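Local coordinates for SusD superfamily protein (Bacteroides fragilis, PDB 3L22), which probably binds sugars at the outer membrane for uptake, as other SusD-family proteins do, and carries several zinc ions in the crystal, at residues Ala23-Leu28 with Asp114-Glu119; Lys44-Phe49 with Trp321-Arg326; Gly194-Thr199 with Ser252-Asp257; Leu238-Pro243 with Ile390-Arg395. All coordinates share one frame; numbering follows the deposited sequence.

Contact 1: Ala23-Leu28 with Asp114-Glu119; sequences ATLNGL and DRYVQE. With ZN (zinc ion), chain G; ZN (zinc ion), chain B.
Leu25 reaches Tyr116 and Glu119 because its CG lies opposite the backbone N (chi1 176°), which sends the branched end toward helix 113-131. Glu119 reaches over from helix 113-131: its CG is anti to the carbonyl carbon (chi1 -77°) and the chain then runs out straight, so the carboxylate is carried across the leucine at about a right angle. The branch that does most of the touching is CD2. It lies 3.5 Å from OE1 of Glu119 and 3.7 Å from CD1 of Tyr116, meeting the ring obliquely, while Leu25 CD1 settles 4.1 Å from Glu119 CB. The contact is therefore apolar on the leucine side but passes along a carboxylate whose two oxygens have distinct tasks. Glu119 OE2 binds a zinc ion at 2.1 Å, together with waters 2 and 3 and a histidine, His197; OE1 is hydrogen-bonded to Tyr29 OH, which together with the metal fixes the rotation of the group. Water 3 also lies in the plane of the Tyr116 ring, at its edge, and the hydroxyl of that tyrosine is hydrogen-bonded to Glu22 OE2. At the start of 114-119, Asp114 OD1 holds a second zinc ion at 2.3 Å, a separate, largely water-ligated site. Leu25, Tyr116 and Glu119 themselves are buried where helix 18-33 packs on helix 113-131, with CA atoms of Leu25 and Tyr116 7.3 Å apart; helix 79-103 lies against both, Leu102 touching Tyr116 and Lys94 touching Leu28.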
# COMPACT_ATOMS: atom_id res chain seq x y z
N ALA A 23 0.90 23.02 -9.46
CA ALA A 23 0.82 22.14 -10.61
C ALA A 23 1.91 21.07 -10.52
O ALA A 23 1.66 19.90 -10.83
CB ALA A 23 0.97 22.95 -11.96
N THR A 24 3.11 21.47 -10.13
CA THR A 24 4.21 20.52 -10.00
C THR A 24 3.96 19.60 -8.84
O THR A 24 4.21 18.41 -8.95
CB THR A 24 5.56 21.22 -9.87
OG1 THR A 24 5.66 22.17 -10.93
CG2 THR A 24 6.72 20.25 -9.96
N LEU A 25 3.41 20.12 -7.75
CA LEU A 25 3.08 19.28 -6.58
C LEU A 25 2.06 18.21 -6.96
O LEU A 25 2.24 17.01 -6.66
CB LEU A 25 2.52 20.12 -5.42
CG LEU A 25 2.03 19.40 -4.16
CD1 LEU A 25 3.08 18.54 -3.61
CD2 LEU A 25 1.58 20.40 -3.12
N ASN A 26 1.00 18.62 -7.66
CA ASN A 26 0.05 17.62 -8.18
C ASN A 26 0.68 16.60 -9.10
O ASN A 26 0.26 15.47 -9.12
CB ASN A 26 -1.19 18.26 -8.79
CG ASN A 26 -2.10 18.86 -7.70
OD1 ASN A 26 -2.40 18.20 -6.66
ND2 ASN A 26 -2.53 20.10 -7.90
N GLY A 27 1.71 17.00 -9.83
CA GLY A 27 2.48 16.04 -10.65
C GLY A 27 3.18 14.98 -9.80
O GLY A 27 3.41 13.87 -10.28
N LEU A 28 3.54 15.30 -8.55
CA LEU A 28 4.14 14.29 -7.65
C LEU A 28 3.14 13.19 -7.33
O LEU A 28 3.46 11.99 -7.41
CB LEU A 28 4.69 14.94 -6.36
CG LEU A 28 5.65 16.13 -6.55
CD1 LEU A 28 6.18 16.65 -5.19
CD2 LEU A 28 6.82 15.73 -7.48
N ASP A 114 5.58 25.33 4.02
CA ASP A 114 5.79 24.12 4.80
C ASP A 114 4.87 22.98 4.40
O ASP A 114 5.30 21.83 4.35
CB ASP A 114 5.62 24.38 6.30
CG ASP A 114 6.69 25.30 6.86
OD1 ASP A 114 7.85 25.32 6.29
OD2 ASP A 114 6.37 25.99 7.86
N ARG A 115 3.62 23.29 4.10
CA ARG A 115 2.72 22.28 3.63
C ARG A 115 3.22 21.65 2.34
O ARG A 115 3.12 20.44 2.17
CB ARG A 115 1.35 22.84 3.41
CG ARG A 115 0.37 21.77 2.89
CD ARG A 115 -1.08 22.23 2.87
NE ARG A 115 -1.60 22.44 4.21
CZ ARG A 115 -2.85 22.79 4.50
NH1 ARG A 115 -3.78 22.91 3.53
NH2 ARG A 115 -3.19 22.98 5.77
N TYR A 116 3.68 22.47 1.40
CA TYR A 116 4.18 21.94 0.12
C TYR A 116 5.38 21.00 0.32
O TYR A 116 5.45 19.92 -0.28
CB TYR A 116 4.58 23.07 -0.83
CG TYR A 116 3.50 24.02 -1.30
CD1 TYR A 116 2.16 23.64 -1.44
CD2 TYR A 116 3.83 25.34 -1.61
CE1 TYR A 116 1.21 24.58 -1.90
CE2 TYR A 116 2.89 26.26 -2.04
CZ TYR A 116 1.59 25.87 -2.20
OH TYR A 116 0.72 26.83 -2.65
N VAL A 117 6.31 21.41 1.20
CA VAL A 117 7.46 20.58 1.52
C VAL A 117 7.02 19.27 2.14
O VAL A 117 7.46 18.21 1.76
CB VAL A 117 8.43 21.28 2.53
CG1 VAL A 117 9.51 20.30 3.09
CG2 VAL A 117 9.11 22.51 1.87
N GLN A 118 6.15 19.35 3.11
CA GLN A 118 5.79 18.16 3.88
C GLN A 118 4.95 17.18 3.02
O GLN A 118 5.08 15.96 3.12
CB GLN A 118 5.07 18.60 5.17
CG GLN A 118 6.04 19.30 6.15
CD GLN A 118 5.34 19.88 7.36
OE1 GLN A 118 4.19 19.56 7.63
NE2 GLN A 118 6.03 20.79 8.08
N GLU A 119 4.15 17.73 2.11
CA GLU A 119 3.42 16.88 1.16
C GLU A 119 4.36 16.17 0.20
O GLU A 119 4.20 14.96 -0.04
CB GLU A 119 2.39 17.67 0.33
CG GLU A 119 1.14 17.97 1.15
CD GLU A 119 -0.02 18.51 0.29
OE1 GLU A 119 -0.10 18.24 -0.95
OE2 GLU A 119 -0.83 19.23 0.90
ZN ZN G . 8.74 27.25 7.16
ZN ZN B . -2.29 19.94 -0.38
O HOH W 1 8.43 26.99 9.58
O HOH W 2 -3.71 20.06 0.94
O HOH W 3 -1.70 22.03 -1.00
O HOH W 4 10.31 26.83 6.32
O HOH W 5 7.29 29.00 6.19

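Contact 2: Lys44-Phe49 with Trp321-Arg326; sequences KSYLVF and WVPIFR
The short antiparallel pair of strands 249-253 and 322-326, broken by a classic beta bulge where Ile324 and Phe325 both face Phe251, receives Tyr46 of helix 44-52 on Val322, Pro323 and Ile324. The tyrosine's CG is anti to the backbone N (chi1 -176°), carrying the ring away from its helix and onto the strand. Val322 comes from the opposite direction and sets one methyl, CG1, over the middle of a ring face, 3.4 Å from the centroid and 14° off the normal: a CH-pi contact. At the rim of the same ring, Tyr46 OH donates a hydrogen bond to Pro323 O, 2.8 Å away. The donor is tilted 26° from the carbonyl plane. Pro323 CD adds apolar cover 4.3 Å from Tyr46 CZ, and Ile324 CD1 slides past obliquely at 3.9 Å from Tyr46 CE1. One face and one end of the ring are thus engaged by three consecutive residues, a buried fit near the centre of the chain. Around it, Leu267 of helix 267-271 touches Tyr46, and helix 200-213 packs against Phe325 of the bulge.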
# COMPACT_ATOMS: atom_id res chain seq x y z
N LYS A 44 -0.60 -1.42 -11.77
CA LYS A 44 0.05 -2.73 -11.63
C LYS A 44 0.88 -2.89 -10.34
O LYS A 44 0.92 -4.01 -9.82
CB LYS A 44 0.91 -3.06 -12.87
CG LYS A 44 0.06 -3.45 -14.10
CD LYS A 44 0.88 -3.82 -15.33
CE LYS A 44 1.62 -5.15 -15.15
NZ LYS A 44 2.49 -5.39 -16.30
N SER A 45 1.54 -1.85 -9.87
CA SER A 45 2.38 -1.98 -8.65
C SER A 45 1.58 -2.08 -7.36
O SER A 45 2.04 -2.68 -6.37
CB SER A 45 3.47 -0.90 -8.59
OG SER A 45 4.34 -1.02 -9.73
N TYR A 46 0.32 -1.63 -7.38
CA TYR A 46 -0.58 -1.91 -6.27
C TYR A 46 -1.08 -3.34 -6.36
O TYR A 46 -1.10 -4.07 -5.37
CB TYR A 46 -1.75 -0.96 -6.37
CG TYR A 46 -2.84 -0.92 -5.30
CD1 TYR A 46 -2.72 -0.09 -4.20
CD2 TYR A 46 -4.00 -1.64 -5.45
CE1 TYR A 46 -3.74 0.03 -3.26
CE2 TYR A 46 -5.04 -1.54 -4.52
CZ TYR A 46 -4.91 -0.68 -3.45
OH TYR A 46 -5.97 -0.51 -2.60
N LEU A 47 -1.48 -3.76 -7.57
CA LEU A 47 -1.88 -5.12 -7.83
C LEU A 47 -0.79 -6.14 -7.45
O LEU A 47 -1.11 -7.26 -7.04
CB LEU A 47 -2.25 -5.30 -9.32
CG LEU A 47 -3.59 -4.68 -9.70
CD1 LEU A 47 -3.65 -4.24 -11.18
CD2 LEU A 47 -4.73 -5.61 -9.33
N VAL A 48 0.48 -5.74 -7.58
CA VAL A 48 1.59 -6.56 -7.15
C VAL A 48 1.43 -7.05 -5.72
O VAL A 48 1.67 -8.22 -5.47
CB VAL A 48 2.96 -5.82 -7.33
CG1 VAL A 48 4.03 -6.38 -6.37
CG2 VAL A 48 3.37 -5.89 -8.77
N PHE A 49 0.99 -6.19 -4.81
CA PHE A 49 0.86 -6.59 -3.41
C PHE A 49 -0.27 -7.59 -3.14
O PHE A 49 -0.13 -8.42 -2.23
CB PHE A 49 0.90 -5.38 -2.47
CG PHE A 49 2.20 -4.64 -2.58
CD1 PHE A 49 3.37 -5.20 -2.05
CD2 PHE A 49 2.29 -3.46 -3.28
CE1 PHE A 49 4.60 -4.55 -2.18
CE2 PHE A 49 3.52 -2.80 -3.40
CZ PHE A 49 4.67 -3.36 -2.85
N TRP A 321 -11.25 5.15 -7.69
CA TRP A 321 -10.04 5.55 -6.95
C TRP A 321 -9.36 4.35 -6.27
O TRP A 321 -10.02 3.36 -5.92
CB TRP A 321 -10.42 6.56 -5.88
CG TRP A 321 -10.86 7.91 -6.39
CD1 TRP A 321 -11.32 8.24 -7.65
CD2 TRP A 321 -10.98 9.09 -5.61
NE1 TRP A 321 -11.64 9.57 -7.70
CE2 TRP A 321 -11.45 10.12 -6.46
CE3 TRP A 321 -10.71 9.40 -4.27
CZ2 TRP A 321 -11.69 11.41 -6.00
CZ3 TRP A 321 -10.95 10.71 -3.82
CH2 TRP A 321 -11.41 11.69 -4.70
N VAL A 322 -8.03 4.42 -6.16
CA VAL A 322 -7.23 3.42 -5.51
C VAL A 322 -7.09 3.86 -4.05
O VAL A 322 -6.49 4.91 -3.77
CB VAL A 322 -5.88 3.28 -6.21
CG1 VAL A 322 -4.95 2.21 -5.50
CG2 VAL A 322 -6.13 2.92 -7.70
N PRO A 323 -7.68 3.10 -3.11
CA PRO A 323 -7.61 3.42 -1.69
C PRO A 323 -6.29 2.96 -1.05
O PRO A 323 -5.99 1.74 -1.01
CB PRO A 323 -8.79 2.64 -1.13
CG PRO A 323 -8.86 1.42 -1.97
CD PRO A 323 -8.41 1.84 -3.35
N ILE A 324 -5.50 3.90 -0.56
CA ILE A 324 -4.21 3.58 0.08
C ILE A 324 -4.43 3.35 1.58
O ILE A 324 -4.07 2.32 2.09
CB ILE A 324 -3.17 4.69 -0.18
CG1 ILE A 324 -2.94 4.87 -1.71
CG2 ILE A 324 -1.85 4.44 0.55
CD1 ILE A 324 -2.45 3.64 -2.46
N PHE A 325 -5.00 4.34 2.27
CA PHE A 325 -5.31 4.25 3.69
C PHE A 325 -6.78 4.58 3.92
O PHE A 325 -7.28 5.64 3.46
CB PHE A 325 -4.51 5.28 4.50
CG PHE A 325 -3.01 5.18 4.34
CD1 PHE A 325 -2.35 3.97 4.46
CD2 PHE A 325 -2.26 6.34 4.14
CE1 PHE A 325 -0.99 3.90 4.34
CE2 PHE A 325 -0.91 6.28 4.01
CZ PHE A 325 -0.26 5.06 4.12
N ARG A 326 -7.47 3.72 4.65
CA ARG A 326 -8.79 4.04 5.18
C ARG A 326 -8.90 3.61 6.63
O ARG A 326 -8.07 2.82 7.14
CB ARG A 326 -9.90 3.45 4.29
CG ARG A 326 -9.97 2.00 4.15
CD ARG A 326 -11.06 1.62 3.15
NE ARG A 326 -11.07 0.23 2.78
CZ ARG A 326 -11.68 -0.77 3.45
NH1 ARG A 326 -12.33 -0.58 4.59
NH2 ARG A 326 -11.63 -2.01 2.97

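Contact 3: Gly194-Thr199 with Ser252-Asp257; sequences GVTHAT and SLPMAD. With ZN (zinc ion), chain B.
Water 6 bridges Thr196 and Ser252, donating to both of their carbonyl oxygens, at 2.8 Å from Thr196 O and 3.0 Å from Ser252 O. It reinforces the join between the C-terminal end of helix 192-196 and the final residues of strand 249-253 in the small antiparallel sheet. Beside the water, a direct backbone bond crosses: Ser252 N gives its hydrogen to Val195 O over 3.0 Å, with an N-H...O angle of 158°. The helix end thus offers two successive carbonyls, one bound to the strand directly and one through solvent. The side chains fill in around this polar seam. Val195 CG1 lies 3.6 Å from Ser252 OG, a plain packing contact. Thr196 is turned so that its methyl CG2, anti to the carbonyl carbon, crosses the proline ring at a slant and rests 3.7 Å from Pro254 CG. That torsion leaves Thr196 OG1 between N and the carbonyl carbon, where it bonds back to Tyr192 O within its own helix. Trp321, just ahead of the partner strand 322-326, touches Val195, Thr196 and Pro254 together and so closes the contact over. His197, next after Thr196, is the first to leave helical geometry, and its CB points away from the strand. The turn that ends the helix therefore delivers a zinc ligand: His197 ND1 binds at 2.0 Å the zinc ion that Glu119 OE2 and two waters also hold, while NE2, on the other side of the imidazole, is hydrogen-bonded to Asn26 OD1.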
# COMPACT_ATOMS: atom_id res chain seq x y z
N GLY A 194 -8.77 16.65 1.02
CA GLY A 194 -8.37 15.91 2.20
C GLY A 194 -8.03 14.45 1.91
O GLY A 194 -7.22 13.87 2.60
N VAL A 195 -8.65 13.86 0.89
CA VAL A 195 -8.41 12.45 0.58
C VAL A 195 -7.31 12.29 -0.45
O VAL A 195 -6.61 11.29 -0.42
CB VAL A 195 -9.72 11.76 0.14
CG1 VAL A 195 -9.46 10.30 -0.37
CG2 VAL A 195 -10.75 11.82 1.30
N THR A 196 -7.11 13.27 -1.34
CA THR A 196 -6.19 13.11 -2.45
C THR A 196 -4.86 13.85 -2.27
O THR A 196 -3.94 13.62 -3.06
CB THR A 196 -6.83 13.54 -3.77
OG1 THR A 196 -7.02 14.96 -3.75
CG2 THR A 196 -8.20 12.79 -3.95
N HIS A 197 -4.73 14.72 -1.26
CA HIS A 197 -3.43 15.22 -0.79
C HIS A 197 -3.14 14.56 0.54
O HIS A 197 -4.08 14.18 1.25
CB HIS A 197 -3.43 16.76 -0.58
CG HIS A 197 -3.43 17.55 -1.84
ND1 HIS A 197 -3.07 18.89 -1.89
CD2 HIS A 197 -3.73 17.21 -3.12
CE1 HIS A 197 -3.15 19.33 -3.13
NE2 HIS A 197 -3.55 18.33 -3.90
N ALA A 198 -1.86 14.45 0.87
CA ALA A 198 -1.43 13.95 2.17
C ALA A 198 -1.84 14.87 3.31
O ALA A 198 -1.51 16.06 3.33
CB ALA A 198 0.12 13.76 2.20
N THR A 199 -2.58 14.30 4.25
CA THR A 199 -2.94 14.93 5.50
C THR A 199 -2.02 14.45 6.61
O THR A 199 -1.24 13.51 6.42
CB THR A 199 -4.37 14.56 5.88
OG1 THR A 199 -4.53 13.12 5.86
CG2 THR A 199 -5.38 15.26 4.94
N SER A 252 -6.17 8.38 -0.86
CA SER A 252 -6.43 7.62 -2.09
C SER A 252 -5.82 8.32 -3.27
O SER A 252 -5.49 9.52 -3.23
CB SER A 252 -7.94 7.51 -2.39
OG SER A 252 -8.65 6.92 -1.33
N LEU A 253 -5.65 7.55 -4.34
CA LEU A 253 -5.16 8.08 -5.63
C LEU A 253 -6.38 8.22 -6.55
O LEU A 253 -7.02 7.19 -6.90
CB LEU A 253 -4.12 7.14 -6.26
CG LEU A 253 -3.06 6.58 -5.31
CD1 LEU A 253 -2.09 5.63 -6.09
CD2 LEU A 253 -2.33 7.72 -4.67
N PRO A 254 -6.73 9.46 -6.89
CA PRO A 254 -7.94 9.70 -7.68
C PRO A 254 -7.68 9.49 -9.15
O PRO A 254 -6.51 9.59 -9.58
CB PRO A 254 -8.25 11.17 -7.40
CG PRO A 254 -6.86 11.77 -7.24
CD PRO A 254 -6.05 10.73 -6.55
N MSE A 255 -8.72 9.25 -9.92
CA MSE A 255 -8.63 9.08 -11.37
C MSE A 255 -9.56 10.09 -12.03
O MSE A 255 -10.60 10.45 -11.46
CB MSE A 255 -9.14 7.71 -11.73
CG MSE A 255 -8.36 6.55 -11.20
SE MSE A 255 -6.65 6.46 -12.12
CE MSE A 255 -5.78 5.11 -10.96
N ALA A 256 -9.21 10.46 -13.25
CA ALA A 256 -9.99 11.32 -14.10
C ALA A 256 -9.90 10.75 -15.51
O ALA A 256 -8.92 10.07 -15.86
CB ALA A 256 -9.47 12.78 -14.05
N ASP A 257 -10.90 11.07 -16.33
CA ASP A 257 -10.99 10.51 -17.68
C ASP A 257 -9.69 10.69 -18.45
O ASP A 257 -9.32 9.85 -19.24
CB ASP A 257 -12.12 11.15 -18.48
CG ASP A 257 -13.52 10.80 -17.94
OD1 ASP A 257 -13.75 9.69 -17.44
OD2 ASP A 257 -14.41 11.67 -18.04
ZN ZN B . -2.29 19.94 -0.38
O HOH W 6 -3.41 11.22 -4.46
O HOH W 2 -3.71 20.06 0.94
O HOH W 3 -1.70 22.03 -1.00

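Contact 4: Leu238-Pro243 with Ile390-Arg395; sequences LIYKAP and IGEGIR
Tyr240 and Glu392 meet at about a right angle, with the ring and carboxylate planes 74° apart, and a single short bond holds them: Tyr240 OH donates to Glu392 OE2 at 2.6 Å. The oxygen lies at the edge of the tyrosine ring and in its plane, yet seen from the glutamate the hydroxyl comes from above, 38° out of the carboxylate plane. Each group arrives from its own loop. The glutamate is extended beyond CG (chi2 -176°), and together with the tyrosine ring it bridges backbones whose closest CA atoms, those of Tyr240 and Glu392, are 11.4 Å apart. Over one face of the phenol ring sits CG1 of the preceding residue, Ile239, 3.5 Å above the plane, while Phe312 meets the ring edge-to-face; the hydroxyl is therefore aimed by packing as well as by its bond. The carboxylate has further partners. Its OE2 also forms a salt bridge with Lys311, and OE1 forms another with Arg326 of strand 322-326, so a buried charge is matched on both oxygens, which would be expected to keep it ionised. Gly391 and Gly393 flank Glu392, both with positive phi, just before helix 395-401. The arrangement is that of a buried, charge-compensated carboxylate tying a 3-10 turn to an irregular loop, here within the interior of a SusD-family fold.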
# COMPACT_ATOMS: atom_id res chain seq x y z
N LEU A 238 -19.29 2.14 -0.39
CA LEU A 238 -19.26 3.57 -0.71
C LEU A 238 -18.02 4.01 -1.46
O LEU A 238 -18.10 4.78 -2.41
CB LEU A 238 -19.43 4.43 0.53
CG LEU A 238 -20.77 4.36 1.26
CD1 LEU A 238 -20.62 5.16 2.57
CD2 LEU A 238 -21.92 4.90 0.36
N ILE A 239 -16.88 3.47 -1.07
CA ILE A 239 -15.61 3.96 -1.58
C ILE A 239 -15.29 3.51 -3.00
O ILE A 239 -14.36 4.06 -3.59
CB ILE A 239 -14.40 3.65 -0.67
CG1 ILE A 239 -14.15 2.15 -0.51
CG2 ILE A 239 -14.59 4.30 0.69
CD1 ILE A 239 -12.84 1.83 0.27
N TYR A 240 -16.07 2.55 -3.55
CA TYR A 240 -15.85 2.05 -4.90
C TYR A 240 -16.82 2.66 -5.93
O TYR A 240 -16.81 2.26 -7.08
CB TYR A 240 -15.96 0.50 -4.94
CG TYR A 240 -15.23 -0.15 -3.78
CD1 TYR A 240 -13.84 -0.29 -3.78
CD2 TYR A 240 -15.92 -0.56 -2.67
CE1 TYR A 240 -13.16 -0.86 -2.68
CE2 TYR A 240 -15.26 -1.12 -1.58
CZ TYR A 240 -13.90 -1.26 -1.58
OH TYR A 240 -13.32 -1.79 -0.43
N LYS A 241 -17.65 3.60 -5.50
CA LYS A 241 -18.56 4.31 -6.40
C LYS A 241 -18.57 5.80 -6.10
O LYS A 241 -18.09 6.23 -5.04
CB LYS A 241 -19.94 3.72 -6.33
CG LYS A 241 -20.61 3.68 -4.96
CD LYS A 241 -21.74 2.60 -5.11
CE LYS A 241 -22.57 2.32 -3.86
NZ LYS A 241 -23.24 0.89 -3.98
N ALA A 242 -19.06 6.57 -7.06
CA ALA A 242 -19.05 8.03 -6.98
C ALA A 242 -19.50 8.47 -5.58
O ALA A 242 -20.53 7.97 -5.09
CB ALA A 242 -19.99 8.67 -8.09
N PRO A 243 -18.78 9.43 -4.96
CA PRO A 243 -17.64 10.22 -5.43
C PRO A 243 -16.26 9.57 -5.20
O PRO A 243 -15.25 10.23 -5.39
CB PRO A 243 -17.76 11.51 -4.63
CG PRO A 243 -18.35 11.08 -3.30
CD PRO A 243 -19.33 9.97 -3.71
N ILE A 390 -8.89 -7.42 1.18
CA ILE A 390 -8.77 -8.22 -0.03
C ILE A 390 -8.84 -7.28 -1.23
O ILE A 390 -9.75 -6.45 -1.35
CB ILE A 390 -9.82 -9.37 -0.09
CG1 ILE A 390 -9.49 -10.33 -1.25
CG2 ILE A 390 -11.29 -8.87 -0.18
CD1 ILE A 390 -10.26 -11.72 -1.17
N GLY A 391 -7.84 -7.40 -2.11
CA GLY A 391 -7.76 -6.54 -3.29
C GLY A 391 -7.26 -5.12 -3.08
O GLY A 391 -7.33 -4.29 -4.03
N GLU A 392 -6.76 -4.79 -1.89
CA GLU A 392 -6.43 -3.37 -1.58
C GLU A 392 -4.94 -3.12 -1.26
O GLU A 392 -4.59 -2.24 -0.50
CB GLU A 392 -7.36 -2.82 -0.47
CG GLU A 392 -8.77 -2.59 -0.98
CD GLU A 392 -9.71 -1.95 0.04
OE1 GLU A 392 -9.30 -0.98 0.75
OE2 GLU A 392 -10.86 -2.43 0.14
N GLY A 393 -4.05 -3.87 -1.89
CA GLY A 393 -2.64 -3.47 -1.98
C GLY A 393 -1.88 -3.71 -0.69
O GLY A 393 -0.87 -3.06 -0.48
N ILE A 394 -2.35 -4.66 0.13
CA ILE A 394 -1.87 -4.81 1.50
C ILE A 394 -1.38 -6.21 1.83
O ILE A 394 -0.37 -6.34 2.55
CB ILE A 394 -2.97 -4.37 2.53
CG1 ILE A 394 -3.06 -2.84 2.62
CG2 ILE A 394 -2.71 -4.91 3.91
CD1 ILE A 394 -4.37 -2.31 3.35
N ARG A 395 -2.03 -7.25 1.31
CA ARG A 395 -1.78 -8.57 1.85
C ARG A 395 -0.30 -9.05 1.80
O ARG A 395 0.25 -9.59 2.79
CB ARG A 395 -2.68 -9.57 1.15
CG ARG A 395 -2.47 -11.02 1.61
CD ARG A 395 -2.75 -11.18 3.09
NE ARG A 395 -2.53 -12.54 3.54
CZ ARG A 395 -2.14 -12.88 4.77
NH1 ARG A 395 -1.95 -11.98 5.73
NH2 ARG A 395 -1.94 -14.15 5.04

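Contacts 2 and 4 lie closest, with centres about 8 Å apart, and Arg326 and Glu392 join them. Contact 3, its centre about 12 Å from that of contact 2, reaches the same sheet through strand 249-253, whose Leu253 N is hydrogen-bonded to Val322 O. It also meets contact 1, centres about 13 Å apart, at one shared zinc ion, while contacts 1 and 4 stand farthest apart, about 25 Å between centres. Along the chain, the segments of contacts 1 and 2 alternate, contact 1 closes before contact 3 opens, contact 3 is nested within contact 2, and contact 4 crosses both. A continuous path therefore leads from the zinc site of Glu119 and His197 through a two-stranded sheet to loops 238-243 and 390-395, interlocking distant sequence regions.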